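Local structure of beta-lactamase Mb2281c (Mycobacterium bovis, 3I7J) at residues T95-S100 / V180-L185; T71-L76 / W200-E205. The protein probably hydrolyses beta-lactams or related amide or ester substrates through a serine acyl-enzyme. All blocks are in the same frame, centred on the assembly; numbering follows the deposited sequence.

How the contacts relate
From the N terminus the chain first passes through strands 15-21 and 24-29 and helix 42-56, then reaches 71-76, which opens the loop of contact 2. Nested within it, contact 1 begins at 95-100, just before helix 101-115. Helices 119-131, 153-164 and 171-177 follow before 180-185 returns to close contact 1 across 79 intervening residues. After strands 187-189 and 193-195, segment 200-205 closes the larger loop of 123 residues on helix 72-76 and ends on the first residue of 205-206, an edge strand of the six-stranded sheet. The two contacts touch, their centres about 9 Å apart, and together tie the mainly helical part of the chain to that sheet.

Contact 1 (T95-S100 / V180-L185); sequences TRRMYS and VQFPGL
Arg97 reaches across to the 180-185 loop with its guanidinium group, while its aliphatic base packs on Leu185. NH2 donates to Gln181 O at 2.7 Å in a fairly straight bond (155° at the hydrogen). The oxygen lies near the guanidinium plane, but the donor is tilted about 29° from the carbonyl plane. NH1 adds a weak bond to Gln181 O, 3.1 Å away, and also donates to a water (NH1 to water O 3.0 Å) that in turn donates to Leu185 O. Arginine suits this buried place because its several N-H groups can serve carbonyls in different directions; NH2 also bonds Ala77 O. Nearer the backbone, Arg97 CB rests 3.7 Å from Leu185 CB. With CG beside its own nitrogen (chi1 -59°), Leu185 brings CD2 to 3.2 Å from Thr95 O, a tight approach of methyl to carbonyl.

The loose side begins at the side chain of Thr95, which points away from the loop and turns its hydroxyl to Arg92 O. Pro183 and Gly184, both exposed, form the corners of the type II turn from Phe182 to Leu185; glycine fits the positive phi of the second corner. The arginine segment follows helix 72-76 and leads through Tyr99, whose OH bonds Ser40 and Lys43 in a pattern consistent with a serine-hydrolase active site, into helix 101-115; its partner runs from helix 171-177 to strand 187-189.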
# COMPACT_ATOMS: atom_id res chain seq x y z
N THR A 95 -2.89 5.43 20.86
CA THR A 95 -3.98 4.80 21.59
C THR A 95 -4.98 4.16 20.64
O THR A 95 -5.56 3.12 20.95
CB THR A 95 -4.73 5.81 22.46
OG1 THR A 95 -5.41 6.76 21.62
CG2 THR A 95 -3.75 6.55 23.35
N ARG A 96 -5.20 4.79 19.49
CA ARG A 96 -6.15 4.24 18.53
C ARG A 96 -5.59 4.10 17.13
O ARG A 96 -4.67 4.81 16.72
CB ARG A 96 -7.42 5.09 18.48
CG ARG A 96 -8.35 4.88 19.65
CD ARG A 96 -9.80 5.18 19.29
NE ARG A 96 -10.06 6.61 19.15
CZ ARG A 96 -11.19 7.12 18.68
NH1 ARG A 96 -12.18 6.31 18.30
NH2 ARG A 96 -11.35 8.43 18.60
N ARG A 97 -6.15 3.15 16.40
CA ARG A 97 -5.75 2.92 15.04
C ARG A 97 -6.87 3.40 14.14
O ARG A 97 -7.93 2.78 14.08
CB ARG A 97 -5.51 1.44 14.79
CG ARG A 97 -5.32 1.06 13.33
CD ARG A 97 -4.24 -0.01 13.20
NE ARG A 97 -2.92 0.58 13.19
CZ ARG A 97 -1.81 -0.03 13.61
NH1 ARG A 97 -1.83 -1.27 14.08
NH2 ARG A 97 -0.66 0.63 13.54
N MSE A 98 -6.67 4.53 13.48
CA MSE A 98 -7.69 4.98 12.55
C MSE A 98 -7.07 5.45 11.25
O MSE A 98 -6.26 6.38 11.21
CB MSE A 98 -8.60 6.04 13.19
CG MSE A 98 -8.03 7.40 13.48
SE MSE A 98 -9.40 8.55 14.36
CE MSE A 98 -9.01 8.04 16.20
N TYR A 99 -7.45 4.75 10.19
CA TYR A 99 -6.96 5.03 8.85
C TYR A 99 -7.10 6.52 8.58
O TYR A 99 -8.13 7.10 8.87
CB TYR A 99 -7.80 4.24 7.85
CG TYR A 99 -7.29 4.34 6.43
CD1 TYR A 99 -6.06 3.79 6.08
CD2 TYR A 99 -8.06 4.95 5.44
CE1 TYR A 99 -5.60 3.85 4.76
CE2 TYR A 99 -7.61 5.02 4.12
CZ TYR A 99 -6.39 4.47 3.79
OH TYR A 99 -5.95 4.51 2.49
N SER A 100 -6.05 7.14 8.04
CA SER A 100 -6.11 8.57 7.77
C SER A 100 -5.36 9.04 6.53
O SER A 100 -4.20 8.69 6.31
CB SER A 100 -5.57 9.35 8.98
OG SER A 100 -5.50 10.74 8.69
N VAL A 180 3.88 -5.55 12.31
CA VAL A 180 2.84 -4.74 12.91
C VAL A 180 3.42 -3.70 13.87
O VAL A 180 4.21 -4.01 14.77
CB VAL A 180 1.78 -5.63 13.64
CG1 VAL A 180 2.45 -6.52 14.67
CG2 VAL A 180 0.72 -4.74 14.29
N GLN A 181 3.01 -2.46 13.64
CA GLN A 181 3.44 -1.31 14.41
C GLN A 181 2.28 -0.95 15.34
O GLN A 181 1.14 -0.82 14.88
CB GLN A 181 3.73 -0.16 13.46
CG GLN A 181 4.75 -0.50 12.37
CD GLN A 181 6.15 -0.62 12.94
OE1 GLN A 181 6.56 0.20 13.75
NE2 GLN A 181 6.88 -1.64 12.51
N PHE A 182 2.56 -0.77 16.63
CA PHE A 182 1.52 -0.45 17.60
C PHE A 182 0.49 -1.60 17.57
O PHE A 182 -0.67 -1.41 17.21
CB PHE A 182 0.83 0.87 17.24
CG PHE A 182 1.77 2.04 17.18
CD1 PHE A 182 2.20 2.68 18.35
CD2 PHE A 182 2.22 2.51 15.95
CE1 PHE A 182 3.07 3.78 18.29
CE2 PHE A 182 3.09 3.60 15.86
CZ PHE A 182 3.52 4.24 17.04
N PRO A 183 0.92 -2.82 17.93
CA PRO A 183 0.06 -4.00 17.94
C PRO A 183 -1.02 -3.92 19.01
O PRO A 183 -0.88 -3.19 19.99
CB PRO A 183 1.05 -5.13 18.23
CG PRO A 183 2.02 -4.46 19.17
CD PRO A 183 2.27 -3.15 18.44
N GLY A 184 -2.09 -4.68 18.81
CA GLY A 184 -3.17 -4.71 19.78
C GLY A 184 -4.28 -3.71 19.53
O GLY A 184 -5.31 -3.76 20.21
N LEU A 185 -4.09 -2.81 18.57
CA LEU A 185 -5.10 -1.80 18.28
C LEU A 185 -6.21 -2.28 17.34
O LEU A 185 -5.94 -2.87 16.28
CB LEU A 185 -4.43 -0.56 17.69
CG LEU A 185 -3.37 0.12 18.56
CD1 LEU A 185 -2.80 1.32 17.82
CD2 LEU A 185 -3.98 0.57 19.90
O HOH W 1 -3.35 -3.46 15.42

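Contact 2 (T71-L76 / W200-E205); sequences TVRHLL and WGLGFE
An inverse gamma turn centred on Leu202 packs against the short helix 72-76, meeting the side chains of Arg73 and Leu76 one helical turn apart. Leu202 CD2 does much of the touching: it lies 3.8 Å from Arg73 CG and 4.2 Å from Leu76 CD1, the side chains crossing obliquely. Arg73 carries CG anti to its nitrogen (chi1 -171°), which lays the methylene part of the chain beside Leu202, whereas the charged end continues to Gln181 OE1. A long arginine is thus apolar toward the leucine and polar at its tip.

The other branch of Leu76, CD2, comes to 3.9 Å from Leu202 O, a buried carbonyl that accepts a hydrogen bond from Gln51 NE2 of helix 42-56. At the end of the turn, where Gly203 N makes a weak bond to Gly201 O, Gly203 brings its backbone close to the helix: its N is 2.9 Å from Leu76 O, and its CA makes a CH...O contact with the same oxygen at 3.2 Å. Glycine suits this place twice over, since phi is positive (103°) and a CB would crowd Leu76 CD2.

In the fold this is where the helical part of the beta-lactamase architecture meets the approach to sheet strand 205-206. At the start of the helix Thr71 is the N-cap, and its OG1 shares a 2.7 Å hydrogen bond with His74 ND1 in the plane of the imidazole. Leu202 is covered further by Met173 and Ala177 of helix 171-177, while Trp200 turns its indole to His78 and Tyr99, beside the probable active site.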
# COMPACT_ATOMS: atom_id res chain seq x y z
N THR A 71 4.69 10.86 15.93
CA THR A 71 5.96 10.79 15.20
C THR A 71 5.73 10.28 13.77
O THR A 71 4.61 9.94 13.39
CB THR A 71 6.97 9.84 15.89
OG1 THR A 71 6.49 8.49 15.81
CG2 THR A 71 7.16 10.22 17.37
N VAL A 72 6.80 10.22 12.99
CA VAL A 72 6.72 9.71 11.63
C VAL A 72 6.12 8.29 11.67
O VAL A 72 5.25 7.97 10.85
CB VAL A 72 8.14 9.72 10.97
CG1 VAL A 72 8.16 8.88 9.70
CG2 VAL A 72 8.52 11.17 10.63
N ARG A 73 6.54 7.47 12.63
CA ARG A 73 6.02 6.10 12.75
C ARG A 73 4.51 6.06 12.97
O ARG A 73 3.84 5.17 12.45
CB ARG A 73 6.71 5.35 13.90
CG ARG A 73 6.38 3.84 13.94
CD ARG A 73 6.67 3.23 15.31
NE ARG A 73 8.04 3.50 15.74
CZ ARG A 73 9.10 2.82 15.33
NH1 ARG A 73 8.97 1.80 14.49
NH2 ARG A 73 10.31 3.17 15.76
N HIS A 74 3.97 6.99 13.76
CA HIS A 74 2.53 7.03 14.02
C HIS A 74 1.79 7.40 12.74
O HIS A 74 0.69 6.91 12.49
CB HIS A 74 2.15 8.08 15.08
CG HIS A 74 2.67 7.79 16.45
ND1 HIS A 74 3.98 8.04 16.82
CD2 HIS A 74 2.05 7.33 17.57
CE1 HIS A 74 4.14 7.75 18.10
NE2 HIS A 74 2.98 7.31 18.58
N LEU A 75 2.38 8.29 11.95
CA LEU A 75 1.74 8.70 10.71
C LEU A 75 1.68 7.54 9.73
O LEU A 75 0.64 7.30 9.10
CB LEU A 75 2.48 9.88 10.11
CG LEU A 75 2.47 11.11 11.02
CD1 LEU A 75 3.36 12.20 10.42
CD2 LEU A 75 1.03 11.62 11.16
N LEU A 76 2.78 6.80 9.61
CA LEU A 76 2.86 5.65 8.71
C LEU A 76 1.91 4.52 9.10
O LEU A 76 1.35 3.84 8.22
CB LEU A 76 4.29 5.12 8.69
CG LEU A 76 5.32 5.95 7.89
CD1 LEU A 76 6.74 5.55 8.26
CD2 LEU A 76 5.06 5.73 6.42
N TRP A 200 -1.43 -2.87 11.08
CA TRP A 200 -0.84 -2.06 10.04
C TRP A 200 0.68 -2.04 10.24
O TRP A 200 1.17 -2.11 11.37
CB TRP A 200 -1.42 -0.65 10.09
CG TRP A 200 -1.78 -0.09 8.74
CD1 TRP A 200 -0.93 0.46 7.82
CD2 TRP A 200 -3.08 -0.07 8.13
NE1 TRP A 200 -1.61 0.82 6.68
CE2 TRP A 200 -2.93 0.50 6.84
CE3 TRP A 200 -4.36 -0.48 8.55
CZ2 TRP A 200 -4.02 0.67 5.97
CZ3 TRP A 200 -5.43 -0.31 7.67
CH2 TRP A 200 -5.25 0.26 6.40
N GLY A 201 1.41 -1.95 9.14
CA GLY A 201 2.86 -1.90 9.21
C GLY A 201 3.27 -0.45 9.05
O GLY A 201 2.55 0.44 9.52
N LEU A 202 4.40 -0.20 8.41
CA LEU A 202 4.86 1.17 8.20
C LEU A 202 4.35 1.70 6.87
O LEU A 202 5.13 1.91 5.93
CB LEU A 202 6.39 1.25 8.23
CG LEU A 202 7.10 1.02 9.57
CD1 LEU A 202 8.61 1.05 9.35
CD2 LEU A 202 6.69 2.09 10.56
N GLY A 203 3.04 1.91 6.77
CA GLY A 203 2.47 2.42 5.54
C GLY A 203 1.80 1.34 4.73
O GLY A 203 1.01 1.62 3.83
N PHE A 204 2.11 0.08 5.05
CA PHE A 204 1.53 -1.05 4.35
C PHE A 204 0.49 -1.71 5.27
O PHE A 204 0.76 -1.92 6.46
CB PHE A 204 2.60 -2.10 4.03
CG PHE A 204 3.81 -1.57 3.29
CD1 PHE A 204 3.69 -0.55 2.35
CD2 PHE A 204 5.07 -2.14 3.50
CE1 PHE A 204 4.79 -0.12 1.61
CE2 PHE A 204 6.18 -1.72 2.77
CZ PHE A 204 6.04 -0.71 1.83
N GLU A 205 -0.68 -2.04 4.75
CA GLU A 205 -1.66 -2.72 5.59
C GLU A 205 -1.17 -4.14 5.75
O GLU A 205 -0.52 -4.68 4.85
CB GLU A 205 -3.05 -2.75 4.95
CG GLU A 205 -4.15 -3.15 5.93
CD GLU A 205 -5.30 -3.90 5.26
OE1 GLU A 205 -5.67 -3.56 4.12
OE2 GLU A 205 -5.84 -4.83 5.90